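Local atomic coordinates of putative aminooxidase (Propionibacterium acnes, PDB entry 2BAC), a protein that probably isomerises double bonds of polyunsaturated fatty acids, using a bound flavin-adenine dinucleotide within a flavin-containing amine oxidoreductase fold. Residues Arg87-His92 with Pro292-Tyr297; Asp159-Pro164 with Lys183-Val188; Val310-His315 with Thr326-Arg331. One frame throughout, in Å; residues are numbered along the deposited sequence.

Interaction 1. Residues Arg87-His92 with Pro292-Tyr297; sequences RREFLH and PTISGY. With ODT ((11E,13E,15Z)-octadeca-11,13,15-trienoic acid), chain E.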
loop_
_atom_site.group_PDB
_atom_site.type_symbol
_atom_site.label_atom_id
_atom_site.label_comp_id
_atom_site.label_asym_id
_atom_site.label_seq_id
_atom_site.Cartn_x
_atom_site.Cartn_y
_atom_site.Cartn_z
ATOM N N ARG A 87 13.583 5.318 13.876
ATOM C CA ARG A 87 13.409 5.363 15.323
ATOM C C ARG A 87 12.171 6.191 15.649
ATOM O O ARG A 87 11.906 7.185 14.986
ATOM C CB ARG A 87 14.632 6.017 15.978
ATOM C CG ARG A 87 15.813 5.116 16.175
ATOM C CD ARG A 87 17.095 5.891 16.062
ATOM N NE ARG A 87 18.179 5.429 16.941
ATOM C CZ ARG A 87 18.735 4.211 16.939
ATOM N NH1 ARG A 87 19.740 3.951 17.785
ATOM N NH2 ARG A 87 18.299 3.247 16.122
ATOM N N ARG A 88 11.449 5.820 16.699
ATOM C CA ARG A 88 10.170 6.457 17.012
ATOM C C ARG A 88 9.977 6.765 18.495
ATOM O O ARG A 88 10.418 6.027 19.352
ATOM C CB ARG A 88 9.005 5.551 16.570
ATOM C CG ARG A 88 8.953 4.179 17.265
ATOM C CD ARG A 88 7.817 3.335 16.733
ATOM N NE ARG A 88 8.162 2.591 15.508
ATOM C CZ ARG A 88 8.640 1.333 15.463
ATOM N NH1 ARG A 88 8.839 0.603 16.572
ATOM N NH2 ARG A 88 8.911 0.788 14.273
ATOM N N GLU A 89 9.278 7.859 18.760
ATOM C CA GLU A 89 8.656 8.110 20.042
ATOM C C GLU A 89 7.131 8.227 19.871
ATOM O O GLU A 89 6.620 8.294 18.748
ATOM C CB GLU A 89 9.196 9.408 20.621
ATOM C CG GLU A 89 8.739 10.686 19.860
ATOM C CD GLU A 89 9.347 11.933 20.437
ATOM O OE1 GLU A 89 10.078 11.801 21.454
ATOM O OE2 GLU A 89 9.115 13.040 19.878
ATOM N N PHE A 90 6.424 8.298 20.998
ATOM C CA PHE A 90 4.964 8.401 21.004
ATOM C C PHE A 90 4.495 9.666 21.690
ATOM O O PHE A 90 4.998 10.014 22.748
ATOM C CB PHE A 90 4.351 7.187 21.695
ATOM C CG PHE A 90 4.498 5.940 20.915
ATOM C CD1 PHE A 90 3.529 5.573 19.989
ATOM C CD2 PHE A 90 5.614 5.148 21.070
ATOM C CE1 PHE A 90 3.656 4.426 19.253
ATOM C CE2 PHE A 90 5.766 3.995 20.327
ATOM C CZ PHE A 90 4.780 3.633 19.417
ATOM N N LEU A 91 3.524 10.331 21.066
ATOM C CA LEU A 91 2.995 11.606 21.517
ATOM C C LEU A 91 1.503 11.476 21.782
ATOM O O LEU A 91 0.801 10.741 21.081
ATOM C CB LEU A 91 3.178 12.692 20.445
ATOM C CG LEU A 91 4.580 12.963 19.884
ATOM C CD1 LEU A 91 4.524 14.145 18.921
ATOM C CD2 LEU A 91 5.621 13.204 20.981
ATOM N N HIS A 92 1.018 12.197 22.788
ATOM C CA HIS A 92 -0.417 12.428 22.932
ATOM C C HIS A 92 -0.798 13.549 21.958
ATOM O O HIS A 92 0.078 14.224 21.388
ATOM C CB HIS A 92 -0.767 12.803 24.369
ATOM C CG HIS A 92 -0.735 11.645 25.310
ATOM N ND1 HIS A 92 -1.521 10.523 25.136
ATOM C CD2 HIS A 92 -0.011 11.431 26.436
ATOM C CE1 HIS A 92 -1.276 9.666 26.112
ATOM N NE2 HIS A 92 -0.367 10.193 26.913
ATOM N N PRO A 292 12.758 17.842 14.724
ATOM C CA PRO A 292 12.707 16.647 15.566
ATOM C C PRO A 292 14.023 15.863 15.561
ATOM O O PRO A 292 14.831 16.016 14.637
ATOM C CB PRO A 292 11.553 15.815 14.975
ATOM C CG PRO A 292 11.026 16.548 13.796
ATOM C CD PRO A 292 11.714 17.867 13.675
ATOM N N THR A 293 14.246 15.069 16.608
ATOM C CA THR A 293 15.438 14.222 16.728
ATOM C C THR A 293 15.098 12.763 16.408
ATOM O O THR A 293 15.980 11.902 16.345
ATOM C CB THR A 293 16.035 14.278 18.175
ATOM O OG1 THR A 293 15.008 14.007 19.146
ATOM C CG2 THR A 293 16.664 15.639 18.460
ATOM N N ILE A 294 13.806 12.523 16.186
ATOM C CA ILE A 294 13.229 11.219 16.100
ATOM C C ILE A 294 11.834 11.347 15.468
ATOM O O ILE A 294 11.241 12.440 15.434
ATOM C CB ILE A 294 13.153 10.604 17.520
ATOM C CG1 ILE A 294 12.826 9.095 17.482
ATOM C CG2 ILE A 294 12.179 11.384 18.412
ATOM C CD1 ILE A 294 13.257 8.355 18.786
ATOM N N SER A 295 11.319 10.238 14.940
ATOM C CA SER A 295 9.983 10.220 14.345
ATOM C C SER A 295 8.942 10.118 15.453
ATOM O O SER A 295 9.228 9.590 16.528
ATOM C CB SER A 295 9.849 9.079 13.348
ATOM O OG SER A 295 10.698 9.320 12.226
ATOM N N GLY A 296 7.750 10.646 15.198
ATOM C CA GLY A 296 6.687 10.688 16.209
ATOM C C GLY A 296 5.365 10.140 15.701
ATOM O O GLY A 296 4.896 10.559 14.636
ATOM N N TYR A 297 4.806 9.192 16.464
ATOM C CA TYR A 297 3.474 8.618 16.280
ATOM C C TYR A 297 2.564 9.219 17.319
ATOM O O TYR A 297 3.014 9.506 18.424
ATOM C CB TYR A 297 3.476 7.116 16.537
ATOM C CG TYR A 297 4.134 6.287 15.469
ATOM C CD1 TYR A 297 3.384 5.404 14.686
ATOM C CD2 TYR A 297 5.508 6.378 15.243
ATOM C CE1 TYR A 297 3.985 4.623 13.716
ATOM C CE2 TYR A 297 6.116 5.627 14.254
ATOM C CZ TYR A 297 5.348 4.749 13.490
ATOM O OH TYR A 297 5.942 3.996 12.505
HETATM O O1 ODT E . 8.351 4.062 13.218
HETATM C C1 ODT E . 9.531 4.430 13.077
HETATM O O2 ODT E . 10.465 3.993 13.790
HETATM C C2 ODT E . 9.787 5.436 11.994
HETATM C C3 ODT E . 8.501 5.577 11.179
HETATM C C4 ODT E . 8.400 6.933 10.494
HETATM C C5 ODT E . 6.945 7.248 10.174
HETATM C C6 ODT E . 6.706 7.017 8.696
HETATM C C7 ODT E . 5.237 6.936 8.337
HETATM C C8 ODT E . 4.999 5.762 7.405
HETATM C C9 ODT E . 3.885 6.165 6.469
HETATM C C10 ODT E . 3.184 5.062 5.680
HETATM C C11 ODT E . 3.719 3.648 5.710
HETATM C C12 ODT E . 2.947 2.839 4.996
HETATM C C13 ODT E . 3.083 1.404 4.762
HETATM C C14 ODT E . 4.027 0.608 5.216
HETATM C C15 ODT E . 3.915 -0.792 4.823
HETATM C C16 ODT E . 4.790 -1.723 5.213
HETATM C C17 ODT E . 5.994 -1.439 6.098
HETATM C C18 ODT E . 6.771 -2.722 6.345
HETATM O O HOH W 1 12.825 7.656 12.107
HETATM O O HOH W 2 9.951 13.831 17.398
#

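Interaction 2. Residues Asp159-Pro164 with Lys183-Val188; sequences DLWINP and KYLDFV. With ODT ((11E,13E,15Z)-octadeca-11,13,15-trienoic acid), chain E.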
loop_
_atom_site.group_PDB
_atom_site.type_symbol
_atom_site.label_atom_id
_atom_site.label_comp_id
_atom_site.label_asym_id
_atom_site.label_seq_id
_atom_site.Cartn_x
_atom_site.Cartn_y
_atom_site.Cartn_z
ATOM N N ASP A 159 -3.596 -2.183 20.187
ATOM C CA ASP A 159 -2.608 -1.165 20.544
ATOM C C ASP A 159 -1.281 -1.344 19.803
ATOM O O ASP A 159 -0.597 -0.372 19.491
ATOM C CB ASP A 159 -2.364 -1.163 22.051
ATOM C CG ASP A 159 -3.519 -0.532 22.849
ATOM O OD1 ASP A 159 -4.675 -0.538 22.371
ATOM O OD2 ASP A 159 -3.251 -0.030 23.967
ATOM N N LEU A 160 -0.915 -2.588 19.529
ATOM C CA LEU A 160 0.339 -2.883 18.854
ATOM C C LEU A 160 0.139 -2.845 17.336
ATOM O O LEU A 160 0.982 -2.318 16.611
ATOM C CB LEU A 160 0.868 -4.259 19.305
ATOM C CG LEU A 160 2.198 -4.710 18.676
ATOM C CD1 LEU A 160 3.370 -3.864 19.205
ATOM C CD2 LEU A 160 2.421 -6.209 18.900
ATOM N N TRP A 161 -0.971 -3.416 16.865
ATOM C CA TRP A 161 -1.313 -3.421 15.420
ATOM C C TRP A 161 -1.697 -2.072 14.801
ATOM O O TRP A 161 -1.500 -1.883 13.607
ATOM C CB TRP A 161 -2.453 -4.407 15.132
ATOM C CG TRP A 161 -1.952 -5.686 14.648
ATOM C CD1 TRP A 161 -1.828 -6.071 13.350
ATOM C CD2 TRP A 161 -1.451 -6.764 15.446
ATOM N NE1 TRP A 161 -1.279 -7.325 13.288
ATOM C CE2 TRP A 161 -1.039 -7.778 14.557
ATOM C CE3 TRP A 161 -1.298 -6.962 16.817
ATOM C CZ2 TRP A 161 -0.501 -8.993 14.997
ATOM C CZ3 TRP A 161 -0.755 -8.167 17.260
ATOM C CH2 TRP A 161 -0.360 -9.170 16.346
ATOM N N ILE A 162 -2.245 -1.161 15.602
ATOM C CA ILE A 162 -2.781 0.107 15.084
ATOM C C ILE A 162 -1.719 1.060 14.532
ATOM O O ILE A 162 -1.944 1.703 13.514
ATOM C CB ILE A 162 -3.666 0.842 16.139
ATOM C CG1 ILE A 162 -4.504 1.943 15.478
ATOM C CG2 ILE A 162 -2.829 1.407 17.309
ATOM C CD1 ILE A 162 -5.625 2.481 16.375
ATOM N N ASN A 163 -0.561 1.137 15.193
ATOM C CA ASN A 163 0.459 2.138 14.840
ATOM C C ASN A 163 1.000 2.001 13.399
ATOM O O ASN A 163 0.948 2.965 12.634
ATOM C CB ASN A 163 1.603 2.148 15.853
ATOM C CG ASN A 163 1.121 2.359 17.296
ATOM O OD1 ASN A 163 0.275 3.214 17.575
ATOM N ND2 ASN A 163 1.675 1.576 18.212
ATOM N N PRO A 164 1.454 0.788 13.004
ATOM C CA PRO A 164 1.819 0.604 11.605
ATOM C C PRO A 164 0.640 0.251 10.667
ATOM O O PRO A 164 0.878 -0.279 9.579
ATOM C CB PRO A 164 2.837 -0.527 11.673
ATOM C CG PRO A 164 2.395 -1.365 12.803
ATOM C CD PRO A 164 1.648 -0.455 13.768
ATOM N N LYS A 183 -2.710 -10.059 6.638
ATOM C CA LYS A 183 -1.875 -10.399 5.483
ATOM C C LYS A 183 -0.705 -9.426 5.346
ATOM O O LYS A 183 0.376 -9.789 4.881
ATOM C CB LYS A 183 -2.709 -10.395 4.202
ATOM C CG LYS A 183 -3.640 -11.577 4.116
ATOM C CD LYS A 183 -4.390 -11.657 2.796
ATOM C CE LYS A 183 -5.429 -12.785 2.843
ATOM N NZ LYS A 183 -4.760 -14.100 3.040
ATOM N N TYR A 184 -0.942 -8.176 5.736
ATOM C CA TYR A 184 0.124 -7.192 5.903
ATOM C C TYR A 184 0.834 -7.436 7.248
ATOM O O TYR A 184 1.920 -7.984 7.289
ATOM C CB TYR A 184 -0.472 -5.787 5.786
ATOM C CG TYR A 184 0.323 -4.630 6.366
ATOM C CD1 TYR A 184 1.702 -4.558 6.246
ATOM C CD2 TYR A 184 -0.339 -3.579 6.993
ATOM C CE1 TYR A 184 2.415 -3.486 6.757
ATOM C CE2 TYR A 184 0.356 -2.495 7.505
ATOM C CZ TYR A 184 1.743 -2.453 7.390
ATOM O OH TYR A 184 2.437 -1.393 7.923
ATOM N N LEU A 185 0.223 -7.063 8.354
ATOM C CA LEU A 185 0.867 -7.281 9.643
ATOM C C LEU A 185 0.599 -8.699 10.125
ATOM O O LEU A 185 -0.166 -8.914 11.074
ATOM C CB LEU A 185 0.397 -6.247 10.674
ATOM C CG LEU A 185 0.802 -4.818 10.302
ATOM C CD1 LEU A 185 -0.133 -3.778 10.922
ATOM C CD2 LEU A 185 2.279 -4.570 10.641
ATOM N N ASP A 186 1.221 -9.674 9.459
ATOM C CA ASP A 186 1.242 -11.044 9.981
ATOM C C ASP A 186 2.163 -11.061 11.216
ATOM O O ASP A 186 2.853 -10.084 11.485
ATOM C CB ASP A 186 1.656 -12.065 8.900
ATOM C CG ASP A 186 3.026 -11.787 8.295
ATOM O OD1 ASP A 186 3.607 -10.727 8.560
ATOM O OD2 ASP A 186 3.529 -12.626 7.537
ATOM N N PHE A 187 2.155 -12.139 11.989
ATOM C CA PHE A 187 2.810 -12.099 13.310
ATOM C C PHE A 187 4.301 -11.719 13.149
ATOM O O PHE A 187 4.794 -10.809 13.836
ATOM C CB PHE A 187 2.627 -13.430 14.058
ATOM C CG PHE A 187 2.731 -13.318 15.565
ATOM C CD1 PHE A 187 1.680 -12.808 16.309
ATOM C CD2 PHE A 187 3.889 -13.724 16.233
ATOM C CE1 PHE A 187 1.765 -12.699 17.697
ATOM C CE2 PHE A 187 3.991 -13.621 17.616
ATOM C CZ PHE A 187 2.926 -13.113 18.357
ATOM N N VAL A 188 4.983 -12.376 12.205
ATOM C CA VAL A 188 6.382 -12.095 11.884
ATOM C C VAL A 188 6.651 -10.633 11.551
ATOM O O VAL A 188 7.579 -10.040 12.103
ATOM C CB VAL A 188 6.889 -12.974 10.712
ATOM C CG1 VAL A 188 8.223 -12.458 10.186
ATOM C CG2 VAL A 188 7.066 -14.411 11.183
HETATM O O1 ODT E . 8.351 4.062 13.218
HETATM C C1 ODT E . 9.531 4.430 13.077
HETATM O O2 ODT E . 10.465 3.993 13.790
HETATM C C2 ODT E . 9.787 5.436 11.994
HETATM C C3 ODT E . 8.501 5.577 11.179
HETATM C C4 ODT E . 8.400 6.933 10.494
HETATM C C5 ODT E . 6.945 7.248 10.174
HETATM C C6 ODT E . 6.706 7.017 8.696
HETATM C C7 ODT E . 5.237 6.936 8.337
HETATM C C8 ODT E . 4.999 5.762 7.405
HETATM C C9 ODT E . 3.885 6.165 6.469
HETATM C C10 ODT E . 3.184 5.062 5.680
HETATM C C11 ODT E . 3.719 3.648 5.710
HETATM C C12 ODT E . 2.947 2.839 4.996
HETATM C C13 ODT E . 3.083 1.404 4.762
HETATM C C14 ODT E . 4.027 0.608 5.216
HETATM C C15 ODT E . 3.915 -0.792 4.823
HETATM C C16 ODT E . 4.790 -1.723 5.213
HETATM C C17 ODT E . 5.994 -1.439 6.098
HETATM C C18 ODT E . 6.771 -2.722 6.345
#

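Interaction 3. Residues Val310-His315 with Thr326-Arg331; sequences VMVYYH and TTYLLR. With ODT ((11E,13E,15Z)-octadeca-11,13,15-trienoic acid), chain E.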
loop_
_atom_site.group_PDB
_atom_site.type_symbol
_atom_site.label_atom_id
_atom_site.label_comp_id
_atom_site.label_asym_id
_atom_site.label_seq_id
_atom_site.Cartn_x
_atom_site.Cartn_y
_atom_site.Cartn_z
ATOM N N VAL A 310 -2.813 14.843 12.238
ATOM C CA VAL A 310 -1.550 14.144 12.015
ATOM C C VAL A 310 -1.382 12.957 12.985
ATOM O O VAL A 310 -1.423 13.096 14.217
ATOM C CB VAL A 310 -0.370 15.135 12.085
ATOM C CG1 VAL A 310 0.963 14.451 11.835
ATOM C CG2 VAL A 310 -0.594 16.253 11.102
ATOM N N MET A 311 -1.202 11.781 12.385
ATOM C CA MET A 311 -1.092 10.515 13.086
ATOM C C MET A 311 0.356 10.098 13.285
ATOM O O MET A 311 0.666 9.373 14.231
ATOM C CB MET A 311 -1.824 9.440 12.284
ATOM C CG MET A 311 -3.286 9.745 12.014
ATOM S SD MET A 311 -4.135 8.359 11.265
ATOM C CE MET A 311 -3.456 8.382 9.611
ATOM N N VAL A 312 1.231 10.534 12.380
ATOM C CA VAL A 312 2.668 10.225 12.450
ATOM C C VAL A 312 3.450 11.228 11.581
ATOM O O VAL A 312 2.897 11.828 10.665
ATOM C CB VAL A 312 2.952 8.781 11.949
ATOM C CG1 VAL A 312 2.500 8.639 10.481
ATOM C CG2 VAL A 312 4.438 8.394 12.108
ATOM N N TYR A 313 4.723 11.442 11.883
ATOM C CA TYR A 313 5.582 12.237 10.995
ATOM C C TYR A 313 6.970 11.655 10.943
ATOM O O TYR A 313 7.421 11.025 11.897
ATOM C CB TYR A 313 5.636 13.718 11.392
ATOM C CG TYR A 313 6.118 13.986 12.799
ATOM C CD1 TYR A 313 7.473 13.979 13.119
ATOM C CD2 TYR A 313 5.208 14.246 13.812
ATOM C CE1 TYR A 313 7.893 14.224 14.428
ATOM C CE2 TYR A 313 5.620 14.508 15.101
ATOM C CZ TYR A 313 6.949 14.498 15.411
ATOM O OH TYR A 313 7.309 14.746 16.727
ATOM N N TYR A 314 7.648 11.907 9.833
ATOM C CA TYR A 314 8.857 11.171 9.488
ATOM C C TYR A 314 10.127 11.996 9.574
ATOM O O TYR A 314 10.313 12.965 8.832
ATOM C CB TYR A 314 8.705 10.579 8.085
ATOM C CG TYR A 314 9.862 9.768 7.555
ATOM C CD1 TYR A 314 10.707 9.031 8.399
ATOM C CD2 TYR A 314 10.074 9.683 6.181
ATOM C CE1 TYR A 314 11.758 8.262 7.875
ATOM C CE2 TYR A 314 11.109 8.911 5.648
ATOM C CZ TYR A 314 11.957 8.211 6.489
ATOM O OH TYR A 314 12.990 7.482 5.915
ATOM N N HIS A 315 11.005 11.565 10.480
ATOM C CA HIS A 315 12.337 12.126 10.650
ATOM C C HIS A 315 13.334 11.281 9.850
ATOM O O HIS A 315 13.766 10.237 10.302
ATOM C CB HIS A 315 12.691 12.148 12.146
ATOM C CG HIS A 315 14.040 12.725 12.459
ATOM N ND1 HIS A 315 15.094 11.957 12.912
ATOM C CD2 HIS A 315 14.503 13.996 12.396
ATOM C CE1 HIS A 315 16.145 12.731 13.114
ATOM N NE2 HIS A 315 15.813 13.973 12.812
ATOM N N THR A 326 8.064 14.838 6.622
ATOM C CA THR A 326 6.757 14.518 6.046
ATOM C C THR A 326 5.784 14.165 7.143
ATOM O O THR A 326 6.139 13.466 8.100
ATOM C CB THR A 326 6.819 13.377 4.988
ATOM O OG1 THR A 326 7.733 12.343 5.404
ATOM C CG2 THR A 326 7.225 13.958 3.608
ATOM N N THR A 327 4.566 14.698 7.011
ATOM C CA THR A 327 3.452 14.401 7.914
ATOM C C THR A 327 2.420 13.536 7.219
ATOM O O THR A 327 2.284 13.601 5.985
ATOM C CB THR A 327 2.758 15.682 8.383
ATOM O OG1 THR A 327 2.159 16.364 7.257
ATOM C CG2 THR A 327 3.764 16.598 9.164
ATOM N N TYR A 328 1.676 12.756 8.014
ATOM C CA TYR A 328 0.707 11.778 7.495
ATOM C C TYR A 328 -0.655 11.855 8.190
ATOM O O TYR A 328 -0.741 11.790 9.430
ATOM C CB TYR A 328 1.282 10.356 7.599
ATOM C CG TYR A 328 2.631 10.245 6.930
ATOM C CD1 TYR A 328 2.749 9.776 5.629
ATOM C CD2 TYR A 328 3.790 10.690 7.584
ATOM C CE1 TYR A 328 3.988 9.709 4.996
ATOM C CE2 TYR A 328 5.037 10.635 6.965
ATOM C CZ TYR A 328 5.134 10.148 5.672
ATOM O OH TYR A 328 6.368 10.106 5.073
ATOM N N LEU A 329 -1.717 11.984 7.384
ATOM C CA LEU A 329 -3.091 12.067 7.900
ATOM C C LEU A 329 -4.107 11.409 6.948
ATOM O O LEU A 329 -3.855 11.278 5.749
ATOM C CB LEU A 329 -3.481 13.536 8.162
ATOM C CG LEU A 329 -3.614 14.523 6.984
ATOM C CD1 LEU A 329 -5.001 14.499 6.391
ATOM C CD2 LEU A 329 -3.251 15.962 7.419
ATOM N N LEU A 330 -5.255 11.010 7.491
ATOM C CA LEU A 330 -6.327 10.439 6.693
ATOM C C LEU A 330 -7.500 11.398 6.581
ATOM O O LEU A 330 -7.863 12.057 7.555
ATOM C CB LEU A 330 -6.788 9.103 7.285
ATOM C CG LEU A 330 -6.141 7.842 6.711
ATOM C CD1 LEU A 330 -6.615 6.600 7.487
ATOM C CD2 LEU A 330 -6.427 7.680 5.202
ATOM N N ARG A 331 -8.086 11.477 5.386
ATOM C CA ARG A 331 -9.195 12.396 5.128
ATOM C C ARG A 331 -10.576 11.727 5.080
ATOM O O ARG A 331 -11.581 12.421 4.942
ATOM C CB ARG A 331 -8.951 13.142 3.815
ATOM C CG ARG A 331 -7.724 14.031 3.833
ATOM C CD ARG A 331 -7.417 14.592 2.452
ATOM N NE ARG A 331 -8.529 15.397 1.965
ATOM C CZ ARG A 331 -8.751 15.707 0.695
ATOM N NH1 ARG A 331 -7.924 15.303 -0.251
ATOM N NH2 ARG A 331 -9.814 16.448 0.364
HETATM O O1 ODT E . 8.351 4.062 13.218
HETATM C C1 ODT E . 9.531 4.430 13.077
HETATM O O2 ODT E . 10.465 3.993 13.790
HETATM C C2 ODT E . 9.787 5.436 11.994
HETATM C C3 ODT E . 8.501 5.577 11.179
HETATM C C4 ODT E . 8.400 6.933 10.494
HETATM C C5 ODT E . 6.945 7.248 10.174
HETATM C C6 ODT E . 6.706 7.017 8.696
HETATM C C7 ODT E . 5.237 6.936 8.337
HETATM C C8 ODT E . 4.999 5.762 7.405
HETATM C C9 ODT E . 3.885 6.165 6.469
HETATM C C10 ODT E . 3.184 5.062 5.680
HETATM C C11 ODT E . 3.719 3.648 5.710
HETATM C C12 ODT E . 2.947 2.839 4.996
HETATM C C13 ODT E . 3.083 1.404 4.762
HETATM C C14 ODT E . 4.027 0.608 5.216
HETATM C C15 ODT E . 3.915 -0.792 4.823
HETATM C C16 ODT E . 4.790 -1.723 5.213
HETATM C C17 ODT E . 5.994 -1.439 6.098
HETATM C C18 ODT E . 6.771 -2.722 6.345
HETATM O O HOH W 3 10.902 12.963 5.903
#

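Interaction 1. Residues Arg87-His92 with Pro292-Tyr297
Arg88 and Tyr297 come off neighbouring strands on the same face of the sheet and converge on one oxygen of the bound fatty acid. The guanidinium plane stands almost perpendicular to the phenol ring, 87° apart, while Arg88 CB packs 3.7 Å from Tyr297 CE2. Ligand O1 lies in the guanidinium plane, at its edge, 2.7 Å from Arg88 NE, and accepts a second hydrogen bond from Tyr297 OH at 2.5 Å. A bend in the arginine chain at chi3 (85°) brings NE round to the carboxylate, and NH2 is tied to Phe193 O. Beyond them Phe90 leans on the base of the tyrosine, its CD1 3.8 Å from Tyr297 CB, with the two rings inclined at 39°. Glu89 turns to the other face; its CD rests 3.5 Å from Ile294 CG2, and a water donates to both Glu89 OE2 and Ile294 O. Four backbone hydrogen bonds hold the strands in register, among them Glu89 N to Ser295 O at 2.8 Å and the equally short Leu91 N to Tyr297 O. The arrangement is a parallel beta ladder within a mixed sheet, carrying the arginine-tyrosine carboxylate site that receives the fatty acid head group.

Interaction 2. Residues Asp159-Pro164 with Lys183-Val188
Trp161 and Leu185 form the close side of this contact. The indole slides past the leucine side chain in the opposite direction and brings its N-H edge up to the backbone: Trp161 NE1 donates to Leu185 O at 2.9 Å. That bond is fairly straight (162° at the hydrogen), lies near the ring plane and falls on a lone pair in the carbonyl plane, which fixes the rotation of the indole. Alongside it, Trp161 CD1 packs 3.5 Å from Leu185 CB. The tip of the leucine also meets the proline, Leu185 CD2 lying 3.9 Å from Pro164 CG.

The second polar link is short. Tyr184 OH gives its proton to Pro164 O at 2.5 Å, with the donor in the carbonyl plane, so two buried carbonyl oxygens, one from each segment, are both satisfied by aromatic side chains. Leu185 sits at the centre of an inverse gamma turn, closed by a weak bond from Asp186 N to Tyr184 O, in the break between helix 178-184 and helix 187-195. The turn folds the leucine back over its neighbour, placing Leu185 CG 3.6 Å above the centre of the Tyr184 ring plane. With its CG anti to the backbone N (chi1 160°), Tyr184 also reaches the far end of the fatty acid, where its CE1 lies 3.3 Å from ligand C16, in the 15Z double bond.

Things slacken toward Phe187, which is partly open to solvent. The phenylalanine and tryptophan side chains cross at about a right angle, and Trp161 CH2 comes no nearer than 4.2 Å to Phe187 CD1. Here helix 106-121 takes over, with Val114 against Phe187 and Leu117 against Trp161. Asp186 faces away from the contact and serves as N-cap of helix 187-195.

Interaction 3. Residues Val310-His315 with Thr326-Arg331
Strands 312-315 and 326-330 run antiparallel, their directions 160° apart, with Met311 N donating to Tyr328 O at 3.0 Å and Tyr314 N to Thr326 O at 2.8 Å. Tyr328 N also donates to Val312 O. Tyr313 and Thr327 form a non-hydrogen-bonded pair, and their side chains meet lightly, Tyr313 CB 4.1 Å from Thr327 CG2.

The other face, built from Val312, Tyr314, Thr326 and Tyr328, is turned to the fatty acid. Val312 spreads its two methyls to different tasks. CG1, set between the backbone N and the carbonyl carbon (chi1 60°), presses on Tyr328 CB at 3.6 Å, whereas CG2 reaches ligand C5 at 3.4 Å. One face of the Tyr328 ring is met by ligand C9, 3.8 Å above the plane and offset toward the rim, and Val312 O approaches the ring edge in plane. The two strands make a beta hairpin in the mixed sheet of this flavin amine oxidoreductase fold, and Tyr328 also touches the FAD, so one side chain of the hairpin borders both cofactor and bound fatty acid.

Tyr314 lies alongside Tyr328 and points the same way, Tyr314 CB 3.8 Å from Tyr328 CE2. Thr326 OG1 sits in the plane of the Tyr314 ring, at its edge; the hydroxyl of that tyrosine goes on to bond Arg316 NH1. Toward the far end of the hairpin, Met311 bends back at its thioether so that CE lies 4.0 Å from Leu330 CG. Thr327 and Leu329 turn from the ligand to helix 341-355, where both pack on Val348.

From the N terminus, residues 87-92 come first and wait some 200 residues for their partner 292-297, so interaction 1 closes a long loop. Interaction 2 is nested inside it, closing a short helical excursion between 159-164 and 183-188. Interaction 3 follows in series: 310-315 turns back onto 326-331 soon after interaction 1 has closed. Interactions 1 and 3 share a sheet, joined where Gly296 O meets Tyr313 N, and Ser295 OG probably bonds His315 N. Interaction 2 comes from the helical part and touches interaction 1 through Asn163, against Phe90 and Tyr297. All three border the same fatty acid.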